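Local structure of prenyltransference for protein (Lavandula lanata, 5HC8) at residues Ile148-Ala151 and Ala152-Ile155; Ala156-Glu160 and His161-Arg165; Thr173-Gln176 and His177-Thr180; Trp206-Pro209 and Phe210-Phe213. The protein probably catalyses the head-to-middle coupling of two dimethylallyl diphosphate molecules to lavandulyl diphosphate on a cis-prenyltransferase fold. All coordinates share one frame; numbering follows the deposited sequence.

Contact 1 of 4, residues Ile148-Ala151 and Ala152-Ile155; sequences IVEA and ARKI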
ATOM      1  N   ILE A 148       4.294  11.479   0.084  1.00 20.99           N
ATOM      2  CA  ILE A 148       5.510  11.133   0.617  1.00 21.29           C
ATOM      3  C   ILE A 148       6.639  12.087   0.151  1.00 26.91           C
ATOM      4  O   ILE A 148       7.508  12.501   0.956  1.00 26.33           O
ATOM      5  CB  ILE A 148       5.850   9.704   0.330  1.00 23.53           C
ATOM      6  CG1 ILE A 148       4.836   8.772   1.066  1.00 23.64           C
ATOM      7  CG2 ILE A 148       7.293   9.358   0.708  1.00 22.38           C
ATOM      8  CD1 ILE A 148       4.921   7.344   0.555  1.00 21.78           C
ATOM      9  N   VAL A 149       6.686  12.409  -1.106  1.00 25.94           N
ATOM     10  CA  VAL A 149       7.790  13.261  -1.626  1.00 26.05           C
ATOM     11  C   VAL A 149       7.687  14.656  -1.006  1.00 25.61           C
ATOM     12  O   VAL A 149       8.678  15.204  -0.563  1.00 30.33           O
ATOM     13  CB  VAL A 149       7.749  13.353  -3.166  1.00 27.30           C
ATOM     14  CG1 VAL A 149       8.740  14.411  -3.691  1.00 29.17           C
ATOM     15  CG2 VAL A 149       8.066  12.016  -3.822  1.00 25.46           C
ATOM     16  N   GLU A 150       6.483  15.172  -0.905  1.00 26.84           N
ATOM     17  CA  GLU A 150       6.243  16.513  -0.376  1.00 29.71           C
ATOM     18  C   GLU A 150       6.546  16.576   1.135  1.00 30.81           C
ATOM     19  O   GLU A 150       7.165  17.568   1.644  1.00 30.22           O
ATOM     20  CB  GLU A 150       4.835  16.978  -0.690  1.00 32.68           C
ATOM     21  CG  GLU A 150       4.406  18.259  -0.001  1.00 37.80           C
ATOM     22  CD  GLU A 150       5.266  19.476  -0.401  1.00 44.18           C
ATOM     23  OE1 GLU A 150       5.891  19.400  -1.480  1.00 41.09           O
ATOM     24  OE2 GLU A 150       5.342  20.478   0.374  1.00 40.90           O
ATOM     25  N   ALA A 151       6.180  15.534   1.859  1.00 24.76           N
ATOM     26  CA  ALA A 151       6.681  15.347   3.230  1.00 26.59           C
ATOM     27  C   ALA A 151       8.215  15.342   3.334  1.00 29.28           C
ATOM     28  O   ALA A 151       8.808  16.027   4.233  1.00 27.53           O
ATOM     29  CB  ALA A 151       6.103  14.097   3.879  1.00 28.60           C
ATOM     30  N   ALA A 152       8.855  14.569   2.468  1.00 26.84           N
ATOM     31  CA  ALA A 152      10.301  14.509   2.377  1.00 29.78           C
ATOM     32  C   ALA A 152      10.936  15.921   2.099  1.00 29.93           C
ATOM     33  O   ALA A 152      11.947  16.288   2.754  1.00 29.91           O
ATOM     34  CB  ALA A 152      10.742  13.461   1.368  1.00 31.59           C
ATOM     35  N   ARG A 153      10.289  16.697   1.241  1.00 28.94           N
ATOM     36  CA  ARG A 153      10.782  18.011   0.879  1.00 35.86           C
ATOM     37  C   ARG A 153      10.671  18.901   2.098  1.00 38.43           C
ATOM     38  O   ARG A 153      11.633  19.576   2.444  1.00 36.86           O
ATOM     39  CB  ARG A 153       9.995  18.639  -0.250  1.00 40.84           C
ATOM     40  CG  ARG A 153      10.202  18.007  -1.603  1.00 45.91           C
ATOM     41  CD  ARG A 153       9.573  18.838  -2.707  1.00 53.12           C
ATOM     42  NE  ARG A 153       9.654  18.127  -3.983  1.00 67.37           N
ATOM     43  CZ  ARG A 153       9.865  18.691  -5.174  1.00 82.45           C
ATOM     44  NH1 ARG A 153      10.046  20.004  -5.272  1.00 89.77           N
ATOM     45  NH2 ARG A 153       9.915  17.930  -6.282  1.00 80.37           N
ATOM     46  N   LYS A 154       9.492  18.909   2.742  1.00 35.24           N
ATOM     47  CA  LYS A 154       9.276  19.743   3.973  1.00 32.53           C
ATOM     48  C   LYS A 154      10.253  19.406   5.082  1.00 30.47           C
ATOM     49  O   LYS A 154      10.754  20.313   5.790  1.00 37.03           O
ATOM     50  CB  LYS A 154       7.843  19.625   4.524  1.00 32.48           C
ATOM     51  CG  LYS A 154       6.715  20.219   3.747  1.00 36.75           C
ATOM     52  CD  LYS A 154       5.397  19.808   4.435  1.00 43.69           C
ATOM     53  CE  LYS A 154       4.184  20.680   4.127  1.00 43.60           C
ATOM     54  NZ  LYS A 154       3.825  20.695   2.693  1.00 44.76           N
ATOM     55  N   ILE A 155      10.555  18.134   5.283  1.00 29.73           N
ATOM     56  CA  ILE A 155      11.504  17.703   6.276  1.00 30.62           C
ATOM     57  C   ILE A 155      12.902  18.143   5.837  1.00 36.97           C
ATOM     58  O   ILE A 155      13.705  18.622   6.657  1.00 34.81           O
ATOM     59  CB  ILE A 155      11.424  16.220   6.545  1.00 30.89           C
ATOM     60  CG1 ILE A 155      10.210  15.954   7.421  1.00 33.19           C
ATOM     61  CG2 ILE A 155      12.671  15.665   7.205  1.00 31.72           C
ATOM     62  CD1 ILE A 155       9.713  14.535   7.304  1.00 35.69           C
TER
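E150 and K154 reach toward each other across one turn of helix 144-160, their chains converging until K154 NZ lies 2.8 Å from E150 OE2 in a salt bridge. E150 sends CG anti to its backbone N (chi1 171°) and then bends at chi2 (62°), which folds the carboxylate along the helix surface. The lysine runs nearly straight to CE and turns only at its last torsion, so that its nitrogen meets the lone pair of OE2 that faces away from OE1. Its chain is braced lower down, K154 CG lying 3.4 Å from E150 O.

R153 crosses E150 at about a right angle, with R153 CD 3.9 Å from E150 OE1. It runs alongside V149 instead: V149 CG1 meets the edge of the guanidinium in its plane, 3.8 Å from R153 NE. Small residues suit the two buried flanks: A151 fits against F174, H177 and L178 of its own chain, A152 against F174 of the second subunit. Regular i to i+4 bonds, such as A152 N to I148 O at 2.9 Å, run beneath.

Were E150 replaced by an alanine, K154 would probably lose its carboxylate mate and its amine would be set free to turn. Besides the lysine, the nearby positive charge of R153, not in contact, is likely to favour the ionised carboxylate.

Contact 2 of 4, residues Ala156-Glu160 and His161-Arg165; sequences AAKVE and HGILR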
ATOM      1  N   ALA A 156      13.186  18.064   4.548  1.00 33.42           N
ATOM      2  CA  ALA A 156      14.533  18.436   4.127  1.00 35.38           C
ATOM      3  C   ALA A 156      14.719  19.989   4.319  1.00 34.60           C
ATOM      4  O   ALA A 156      15.783  20.439   4.722  1.00 37.89           O
ATOM      5  CB  ALA A 156      14.781  17.995   2.679  1.00 34.32           C
ATOM      6  N   ALA A 157      13.693  20.781   4.044  1.00 35.24           N
ATOM      7  CA  ALA A 157      13.777  22.200   4.245  1.00 37.93           C
ATOM      8  C   ALA A 157      14.076  22.521   5.695  1.00 44.07           C
ATOM      9  O   ALA A 157      14.892  23.375   5.950  1.00 39.80           O
ATOM     10  CB  ALA A 157      12.524  22.899   3.801  1.00 41.79           C
ATOM     11  N   LYS A 158      13.443  21.803   6.630  1.00 41.57           N
ATOM     12  CA  LYS A 158      13.720  21.961   8.060  1.00 39.70           C
ATOM     13  C   LYS A 158      15.126  21.598   8.460  1.00 43.16           C
ATOM     14  O   LYS A 158      15.658  22.238   9.385  1.00 44.83           O
ATOM     15  CB  LYS A 158      12.738  21.145   8.937  1.00 45.29           C
ATOM     16  CG  LYS A 158      11.338  21.723   8.969  1.00 44.63           C
ATOM     17  CD  LYS A 158      10.543  21.154  10.145  1.00 46.71           C
ATOM     18  CE  LYS A 158       9.094  21.603  10.014  1.00 43.76           C
ATOM     19  NZ  LYS A 158       8.246  20.916  10.992  1.00 40.96           N
ATOM     20  N   VAL A 159      15.705  20.588   7.798  1.00 37.26           N
ATOM     21  CA  VAL A 159      17.066  20.102   8.025  1.00 37.47           C
ATOM     22  C   VAL A 159      18.009  21.176   7.498  1.00 48.91           C
ATOM     23  O   VAL A 159      18.952  21.526   8.183  1.00 46.31           O
ATOM     24  CB  VAL A 159      17.367  18.728   7.358  1.00 41.27           C
ATOM     25  CG1 VAL A 159      18.880  18.411   7.264  1.00 38.10           C
ATOM     26  CG2 VAL A 159      16.731  17.589   8.156  1.00 41.22           C
ATOM     27  N   GLU A 160      17.704  21.708   6.313  1.00 48.76           N
ATOM     28  CA  GLU A 160      18.444  22.812   5.717  1.00 57.22           C
ATOM     29  C   GLU A 160      18.499  24.038   6.650  1.00 59.71           C
ATOM     30  O   GLU A 160      19.552  24.634   6.788  1.00 64.59           O
ATOM     31  CB  GLU A 160      17.835  23.221   4.373  1.00 59.54           C
ATOM     32  CG  GLU A 160      18.704  24.178   3.549  1.00 63.29           C
ATOM     33  CD  GLU A 160      18.149  24.498   2.155  1.00 63.73           C
ATOM     34  OE1 GLU A 160      16.993  24.970   2.038  1.00 66.75           O
ATOM     35  OE2 GLU A 160      18.888  24.317   1.162  1.00 70.22           O
ATOM     36  N   HIS A 161      17.374  24.405   7.262  1.00 56.69           N
ATOM     37  CA  HIS A 161      17.315  25.511   8.205  1.00 55.61           C
ATOM     38  C   HIS A 161      17.689  25.180   9.662  1.00 53.26           C
ATOM     39  O   HIS A 161      17.509  26.003  10.511  1.00 60.07           O
ATOM     40  CB  HIS A 161      15.935  26.161   8.176  1.00 55.94           C
ATOM     41  CG  HIS A 161      15.635  26.859   6.892  1.00 72.04           C
ATOM     42  ND1 HIS A 161      14.506  26.598   6.148  1.00 82.60           N
ATOM     43  CD2 HIS A 161      16.330  27.800   6.209  1.00 78.24           C
ATOM     44  CE1 HIS A 161      14.511  27.355   5.064  1.00 80.25           C
ATOM     45  NE2 HIS A 161      15.603  28.097   5.082  1.00 81.81           N
ATOM     46  N   GLY A 162      18.216  24.004   9.953  1.00 50.02           N
ATOM     47  CA  GLY A 162      18.716  23.686  11.260  1.00 46.49           C
ATOM     48  C   GLY A 162      17.672  23.236  12.252  1.00 50.95           C
ATOM     49  O   GLY A 162      18.040  22.857  13.352  1.00 51.07           O
ATOM     50  N   ILE A 163      16.388  23.265  11.902  1.00 51.47           N
ATOM     51  CA  ILE A 163      15.313  22.892  12.852  1.00 50.89           C
ATOM     52  C   ILE A 163      15.326  21.395  13.229  1.00 55.50           C
ATOM     53  O   ILE A 163      14.791  21.011  14.271  1.00 58.84           O
ATOM     54  CB  ILE A 163      13.964  23.225  12.247  1.00 55.91           C
ATOM     55  CG1 ILE A 163      13.872  24.743  12.027  1.00 61.00           C
ATOM     56  CG2 ILE A 163      12.833  22.701  13.117  1.00 58.75           C
ATOM     57  CD1 ILE A 163      13.270  25.144  10.686  1.00 63.70           C
ATOM     58  N   LEU A 164      15.956  20.566  12.384  1.00 51.00           N
ATOM     59  CA  LEU A 164      15.882  19.114  12.482  1.00 52.15           C
ATOM     60  C   LEU A 164      17.204  18.512  12.054  1.00 45.29           C
ATOM     61  O   LEU A 164      17.785  18.938  11.080  1.00 46.34           O
ATOM     62  CB  LEU A 164      14.764  18.653  11.536  1.00 53.21           C
ATOM     63  CG  LEU A 164      13.751  17.601  11.935  1.00 55.03           C
ATOM     64  CD1 LEU A 164      13.041  17.961  13.212  1.00 53.54           C
ATOM     65  CD2 LEU A 164      12.731  17.454  10.815  1.00 50.17           C
ATOM     66  N   ARG A 165      17.677  17.511  12.758  1.00 43.83           N
ATOM     67  CA  ARG A 165      18.842  16.747  12.313  1.00 50.72           C
ATOM     68  C   ARG A 165      18.372  15.480  11.550  1.00 53.02           C
ATOM     69  O   ARG A 165      17.280  14.985  11.785  1.00 46.97           O
ATOM     70  CB  ARG A 165      19.682  16.294  13.521  1.00 58.29           C
ATOM     71  CG  ARG A 165      21.055  16.966  13.651  1.00 70.45           C
ATOM     72  CD  ARG A 165      21.473  17.216  15.096  1.00 71.54           C
ATOM     73  NE  ARG A 165      21.322  16.061  15.997  1.00 68.94           N
ATOM     74  CZ  ARG A 165      20.257  15.798  16.755  1.00 61.37           C
ATOM     75  NH1 ARG A 165      19.190  16.593  16.726  1.00 74.22           N
ATOM     76  NH2 ARG A 165      20.256  14.739  17.558  1.00 57.02           N
TER
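At its C-terminus helix 144-160 keeps one last i to i+4 bond, from H161 N to A157 O at 3.0 Å, before G162 turns the chain out of the helix with a positive phi of 83°. G162 N reaches V159 O at 3.1 Å from above the carbonyl plane, while I163 N comes back to K158 O at 2.8 Å in a weak, bent bond. A still longer weak bond joins L164 N to the same K158 oxygen.

The pair of returning bonds, 6-to-1 from I163 to K158 and 5-to-2 from G162 to V159, defines a Schellman motif with glycine at the C' position. Glycine suits this place because any CB at these backbone angles would be jammed against the carbonyl oxygen of H161.

The hydrophobic contact that commonly accompanies the motif is made by K158, whose aliphatic part does the work: K158 CD lies 4.1 Å from I163 CG2 as the two chains slant past each other. K158 CB also touches the CB atoms of I163 and L164, while the extended lysine carries NZ onward to H177. V159 packs beside it, with V159 CG2 4.1 Å from L164 CB. The V159 backbone adds a CA-H...O contact, V159 CA standing 3.3 Å from L164 O with a nearly straight approach (163°). The branched valine is buried here, and it packs also on A156 of the second subunit. R165 turns away from the helix and forms a salt bridge with D168.

Contact 3 of 4, residues Thr173-Gln176 and His177-Thr180; sequences TFEQ and HLMT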
ATOM      1  N   THR A 173       7.793  11.764  13.080  1.00 30.67           N
ATOM      2  CA  THR A 173       8.122  13.039  12.423  1.00 33.28           C
ATOM      3  C   THR A 173       7.660  13.031  10.960  1.00 31.11           C
ATOM      4  O   THR A 173       7.075  13.969  10.441  1.00 29.76           O
ATOM      5  CB  THR A 173       9.665  13.262  12.502  1.00 37.58           C
ATOM      6  OG1 THR A 173      10.018  13.354  13.905  1.00 40.76           O
ATOM      7  CG2 THR A 173      10.031  14.545  11.792  1.00 41.06           C
ATOM      8  N   PHE A 174       7.850  11.885  10.336  1.00 31.88           N
ATOM      9  CA  PHE A 174       7.501  11.787   8.921  1.00 31.10           C
ATOM     10  C   PHE A 174       6.008  11.927   8.754  1.00 29.78           C
ATOM     11  O   PHE A 174       5.520  12.738   7.984  1.00 30.52           O
ATOM     12  CB  PHE A 174       8.110  10.515   8.321  1.00 31.69           C
ATOM     13  CG  PHE A 174       8.201  10.582   6.832  1.00 31.11           C
ATOM     14  CD1 PHE A 174       7.084  10.348   6.074  1.00 30.37           C
ATOM     15  CD2 PHE A 174       9.372  10.994   6.219  1.00 33.31           C
ATOM     16  CE1 PHE A 174       7.139  10.455   4.701  1.00 33.30           C
ATOM     17  CE2 PHE A 174       9.442  11.090   4.826  1.00 30.55           C
ATOM     18  CZ  PHE A 174       8.301  10.877   4.085  1.00 33.77           C
ATOM     19  N   GLU A 175       5.273  11.316   9.668  1.00 32.06           N
ATOM     20  CA  GLU A 175       3.827  11.388   9.717  1.00 32.42           C
ATOM     21  C   GLU A 175       3.294  12.800   9.865  1.00 32.81           C
ATOM     22  O   GLU A 175       2.327  13.199   9.229  1.00 33.28           O
ATOM     23  CB  GLU A 175       3.444  10.440  10.871  1.00 39.52           C
ATOM     24  CG  GLU A 175       2.021  10.131  11.282  1.00 41.42           C
ATOM     25  CD  GLU A 175       1.410   9.069  10.455  1.00 37.07           C
ATOM     26  OE1 GLU A 175       1.673   7.830  10.605  1.00 27.73           O
ATOM     27  OE2 GLU A 175       0.670   9.556   9.595  1.00 40.26           O
ATOM     28  N   GLN A 176       3.960  13.644  10.665  1.00 33.35           N
ATOM     29  CA  GLN A 176       3.427  15.010  10.899  1.00 31.27           C
ATOM     30  C   GLN A 176       3.615  15.943   9.694  1.00 29.43           C
ATOM     31  O   GLN A 176       3.081  17.039   9.641  1.00 30.36           O
ATOM     32  CB  GLN A 176       4.171  15.714  12.067  1.00 40.56           C
ATOM     33  CG  GLN A 176       4.235  14.999  13.401  1.00 53.54           C
ATOM     34  CD  GLN A 176       5.407  15.547  14.267  1.00 65.55           C
ATOM     35  OE1 GLN A 176       5.870  16.689  14.075  1.00 80.69           O
ATOM     36  NE2 GLN A 176       5.896  14.732  15.202  1.00 73.27           N
ATOM     37  N   HIS A 177       4.336  15.474   8.674  1.00 29.55           N
ATOM     38  CA  HIS A 177       4.517  16.286   7.445  1.00 28.16           C
ATOM     39  C   HIS A 177       3.732  15.821   6.231  1.00 28.54           C
ATOM     40  O   HIS A 177       3.799  16.456   5.164  1.00 29.23           O
ATOM     41  CB  HIS A 177       6.019  16.318   7.184  1.00 30.28           C
ATOM     42  CG  HIS A 177       6.753  17.106   8.224  1.00 31.76           C
ATOM     43  ND1 HIS A 177       7.341  16.525   9.326  1.00 34.10           N
ATOM     44  CD2 HIS A 177       6.903  18.450   8.370  1.00 36.54           C
ATOM     45  CE1 HIS A 177       7.877  17.476  10.082  1.00 36.79           C
ATOM     46  NE2 HIS A 177       7.628  18.647   9.517  1.00 35.46           N
ATOM     47  N   LEU A 178       2.952  14.750   6.391  1.00 27.64           N
ATOM     48  CA  LEU A 178       2.054  14.326   5.303  1.00 27.88           C
ATOM     49  C   LEU A 178       0.842  15.155   5.319  1.00 30.21           C
ATOM     50  O   LEU A 178       0.557  15.869   6.319  1.00 29.97           O
ATOM     51  CB  LEU A 178       1.678  12.833   5.494  1.00 26.08           C
ATOM     52  CG  LEU A 178       2.913  11.940   5.374  1.00 24.57           C
ATOM     53  CD1 LEU A 178       2.641  10.591   6.029  1.00 27.59           C
ATOM     54  CD2 LEU A 178       3.256  11.693   3.887  1.00 23.26           C
ATOM     55  N   MET A 179       0.083  15.047   4.231  1.00 27.45           N
ATOM     56  CA  MET A 179      -1.188  15.709   4.078  1.00 27.12           C
ATOM     57  C   MET A 179      -2.245  15.227   5.041  1.00 26.00           C
ATOM     58  O   MET A 179      -3.183  15.973   5.295  1.00 24.75           O
ATOM     59  CB  MET A 179      -1.692  15.646   2.627  1.00 28.69           C
ATOM     60  CG  MET A 179      -0.880  16.534   1.693  1.00 31.28           C
ATOM     61  SD  MET A 179      -1.474  16.470  -0.014  1.00 31.86           S
ATOM     62  CE  MET A 179      -0.272  15.389  -0.719  1.00 33.64           C
ATOM     63  N   THR A 180      -2.058  14.039   5.655  1.00 23.33           N
ATOM     64  CA  THR A 180      -3.017  13.539   6.618  1.00 22.82           C
ATOM     65  C   THR A 180      -2.710  14.094   8.019  1.00 26.86           C
ATOM     66  O   THR A 180      -3.364  13.673   8.987  1.00 25.12           O
ATOM     67  CB  THR A 180      -2.961  11.995   6.620  1.00 21.97           C
ATOM     68  OG1 THR A 180      -1.584  11.534   6.501  1.00 25.62           O
ATOM     69  CG2 THR A 180      -3.793  11.531   5.466  1.00 24.37           C
TER
HETATM   70  O   HOH W   1      -0.230  12.098   8.788  1.00 21.74           O
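The imidazole of H177 has Q176 O over one face, while the carbonyl oxygens of T173 and F174 lie near its plane at the edge. H177 ND1 donates to T173 O at 2.8 Å, almost in the ring plane (13° out of it). With CG beside the backbone N (chi1 -68°), the ring folds back over the helix end, and T173 CG2 rests 4.0 Å from H177 CE1. The F174 ring stacks with W206 and also meets L178, its CE1 lying 4.2 Å from L178 CD2.

Backbone bonds of i to i+3 spacing lead the chain out of helix 171-176: H177 N to F174 O at 3.1 Å and L178 N to E175 O at 3.3 Å, both from above the carbonyl plane. A water sits between E175 O, E175 OE2 and T180 OG1, 2.7 Å from that hydroxyl. The other carboxylate oxygen, E175 OE1, bonds to W206 NE1.

With a leucine in place of H177, T173 O would probably lose its side-chain donor and K158 NZ its ring partner. A ring that donates at ND1 and meets the K158 amine at NE2 is consistent with a neutral imidazole bridging two helices.

Contact 4 of 4, residues Trp206-Pro209 and Phe210-Phe213; sequences WQLP and FTEF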
ATOM      1  N   TRP A 206       2.004   5.457   2.538  1.00 19.31           N
ATOM      2  CA  TRP A 206       2.483   5.511   3.903  1.00 20.69           C
ATOM      3  C   TRP A 206       1.376   5.100   4.910  1.00 20.25           C
ATOM      4  O   TRP A 206       1.664   4.420   5.920  1.00 24.50           O
ATOM      5  CB  TRP A 206       2.958   6.910   4.249  1.00 22.35           C
ATOM      6  CG  TRP A 206       3.243   7.107   5.700  1.00 22.78           C
ATOM      7  CD1 TRP A 206       2.344   7.358   6.693  1.00 20.74           C
ATOM      8  CD2 TRP A 206       4.535   6.982   6.330  1.00 21.44           C
ATOM      9  NE1 TRP A 206       3.005   7.435   7.902  1.00 24.58           N
ATOM     10  CE2 TRP A 206       4.350   7.197   7.707  1.00 23.70           C
ATOM     11  CE3 TRP A 206       5.824   6.773   5.856  1.00 23.98           C
ATOM     12  CZ2 TRP A 206       5.425   7.193   8.601  1.00 24.69           C
ATOM     13  CZ3 TRP A 206       6.850   6.664   6.734  1.00 27.42           C
ATOM     14  CH2 TRP A 206       6.664   6.948   8.097  1.00 26.01           C
ATOM     15  N   GLN A 207       0.182   5.557   4.607  1.00 21.03           N
ATOM     16  CA  GLN A 207      -0.963   5.387   5.484  1.00 21.73           C
ATOM     17  C   GLN A 207      -1.472   3.977   5.663  1.00 22.34           C
ATOM     18  O   GLN A 207      -2.289   3.774   6.580  1.00 19.48           O
ATOM     19  CB  GLN A 207      -2.096   6.378   5.155  1.00 21.04           C
ATOM     20  CG  GLN A 207      -1.742   7.850   5.342  1.00 22.95           C
ATOM     21  CD  GLN A 207      -0.975   8.530   4.191  1.00 24.84           C
ATOM     22  OE1 GLN A 207      -0.537   7.871   3.208  1.00 24.97           O
ATOM     23  NE2 GLN A 207      -0.806   9.857   4.303  1.00 24.77           N
ATOM     24  N   LEU A 208      -1.018   3.020   4.866  1.00 22.81           N
ATOM     25  CA  LEU A 208      -1.687   1.701   4.739  1.00 22.38           C
ATOM     26  C   LEU A 208      -1.025   0.449   5.289  1.00 20.37           C
ATOM     27  O   LEU A 208      -1.407  -0.618   4.840  1.00 23.12           O
ATOM     28  CB  LEU A 208      -2.047   1.446   3.226  1.00 22.58           C
ATOM     29  CG  LEU A 208      -2.955   2.471   2.552  1.00 22.62           C
ATOM     30  CD1 LEU A 208      -3.356   1.886   1.176  1.00 23.48           C
ATOM     31  CD2 LEU A 208      -4.233   2.765   3.340  1.00 24.43           C
ATOM     32  N   PRO A 209      -0.012   0.531   6.234  1.00 21.03           N
ATOM     33  CA  PRO A 209       0.738  -0.679   6.604  1.00 22.06           C
ATOM     34  C   PRO A 209      -0.156  -1.755   7.230  1.00 22.43           C
ATOM     35  O   PRO A 209       0.080  -2.917   6.966  1.00 23.48           O
ATOM     36  CB  PRO A 209       1.813  -0.179   7.617  1.00 21.93           C
ATOM     37  CG  PRO A 209       1.310   1.146   8.107  1.00 24.57           C
ATOM     38  CD  PRO A 209       0.438   1.704   7.006  1.00 24.53           C
ATOM     39  N   PHE A 210      -1.219  -1.356   7.922  1.00 24.60           N
ATOM     40  CA  PHE A 210      -2.104  -2.354   8.618  1.00 23.65           C
ATOM     41  C   PHE A 210      -3.545  -2.236   8.300  1.00 24.77           C
ATOM     42  O   PHE A 210      -4.353  -2.953   8.861  1.00 23.79           O
ATOM     43  CB  PHE A 210      -1.824  -2.378  10.145  1.00 25.92           C
ATOM     44  CG  PHE A 210      -0.377  -2.833  10.471  1.00 27.88           C
ATOM     45  CD1 PHE A 210      -0.029  -4.165  10.374  1.00 30.22           C
ATOM     46  CD2 PHE A 210       0.571  -1.903  10.796  1.00 32.22           C
ATOM     47  CE1 PHE A 210       1.266  -4.582  10.638  1.00 36.37           C
ATOM     48  CE2 PHE A 210       1.886  -2.303  11.049  1.00 34.15           C
ATOM     49  CZ  PHE A 210       2.211  -3.620  10.971  1.00 31.16           C
ATOM     50  N   THR A 211      -3.911  -1.296   7.425  1.00 21.47           N
ATOM     51  CA  THR A 211      -5.246  -1.201   6.919  1.00 20.75           C
ATOM     52  C   THR A 211      -5.826  -2.521   6.324  1.00 23.02           C
ATOM     53  O   THR A 211      -5.175  -3.267   5.591  1.00 21.16           O
ATOM     54  CB  THR A 211      -5.229  -0.167   5.800  1.00 20.42           C
ATOM     55  OG1 THR A 211      -4.610   1.039   6.294  1.00 21.31           O
ATOM     56  CG2 THR A 211      -6.615   0.105   5.258  1.00 20.94           C
ATOM     57  N   GLU A 212      -7.049  -2.837   6.727  1.00 25.28           N
ATOM     58  CA  GLU A 212      -7.818  -3.941   6.124  1.00 22.69           C
ATOM     59  C   GLU A 212      -8.347  -3.470   4.803  1.00 21.74           C
ATOM     60  O   GLU A 212      -8.956  -2.390   4.718  1.00 20.53           O
ATOM     61  CB  GLU A 212      -8.959  -4.326   7.086  1.00 24.06           C
ATOM     62  CG  GLU A 212      -8.441  -4.959   8.363  1.00 24.58           C
ATOM     63  CD  GLU A 212      -7.766  -6.306   8.138  1.00 25.63           C
ATOM     64  OE1 GLU A 212      -8.110  -6.984   7.179  1.00 23.43           O
ATOM     65  OE2 GLU A 212      -6.868  -6.661   8.893  1.00 27.14           O
ATOM     66  N   PHE A 213      -8.135  -4.263   3.759  1.00 21.05           N
ATOM     67  CA  PHE A 213      -8.674  -3.971   2.444  1.00 22.78           C
ATOM     68  C   PHE A 213      -9.968  -4.762   2.182  1.00 26.51           C
ATOM     69  O   PHE A 213     -10.070  -5.955   2.508  1.00 27.56           O
ATOM     70  CB  PHE A 213      -7.673  -4.366   1.370  1.00 23.37           C
ATOM     71  CG  PHE A 213      -6.339  -3.662   1.443  1.00 21.93           C
ATOM     72  CD1 PHE A 213      -6.183  -2.447   2.052  1.00 22.31           C
ATOM     73  CD2 PHE A 213      -5.257  -4.237   0.901  1.00 22.44           C
ATOM     74  CE1 PHE A 213      -4.946  -1.796   2.041  1.00 24.53           C
ATOM     75  CE2 PHE A 213      -4.017  -3.617   0.891  1.00 21.35           C
ATOM     76  CZ  PHE A 213      -3.859  -2.377   1.430  1.00 21.23           C
TER
HETATM   77  O   HOH W   2      -2.153   1.199   8.719  1.00 28.95           O
HETATM   78  O   HOH W   3      -2.604  -3.050   4.923  1.00 20.33           O
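L208 touches T211 and F213 at once, one methyl for each. L208 CD2 lies at a slant against T211 OG1, 3.4 Å away, and L208 CD1 meets the F213 ring at CE1, 4.1 Å away, the side chains at about a right angle. In the next pair, the F210 ring has P209 O over one face, and P209 CB approaches F210 CD2 to 3.8 Å. The compact, rigid proline suits this bend, and F210 itself stands about 4 Å from a bound 3-methylbut-3-enyl thiodiphosphate.

No direct hydrogen bond joins 206-209 to 210-213; two waters do this instead. One accepts from F210 N at 2.8 Å and makes a weak bond to Q207 O. The other sits between L208 O and T211 O, 2.7 Å from T211 O, holding the two carbonyls across the bend.

A second shell fixes these groups. T211 OG1, its torsion (chi1 -52°) placing it beside its own backbone N, bonds to P188 O, and Q207 NE2 bonds to T180 OG1. E212 pairs with R238 and with R199 of the second subunit; separately, the backbones of P209 and F213 bond to that subunit.

L208, T211 and F213 all pack on L191 of the neighbouring parallel strand 190-193, and from the bend the chain enters strand 212-215, the outermost on this side of the sheet within the chain.

In the fold
All four contacts are local and follow one another in series, with none nested or crossed. Contact 1 lies within helix 144-160, and contact 2 ends that helix and opens the loop toward helix 171-176. Contact 3 leads out of the second helix and turns back beside the first: H177 and F174 pack on I155, and K158 reaches H177, tying contacts 1, 2 and 3 together. The chain then runs through strand 190-193 to contact 4, which leads into strand 212-215, outermost in the sheet of this chain. W206 and Q207 bind E175 and T180, joining contact 3 to the approach to that strand. Contacts 2 and 4 stay about 12 Å apart at their nearest atoms. Each contact also touches the second subunit.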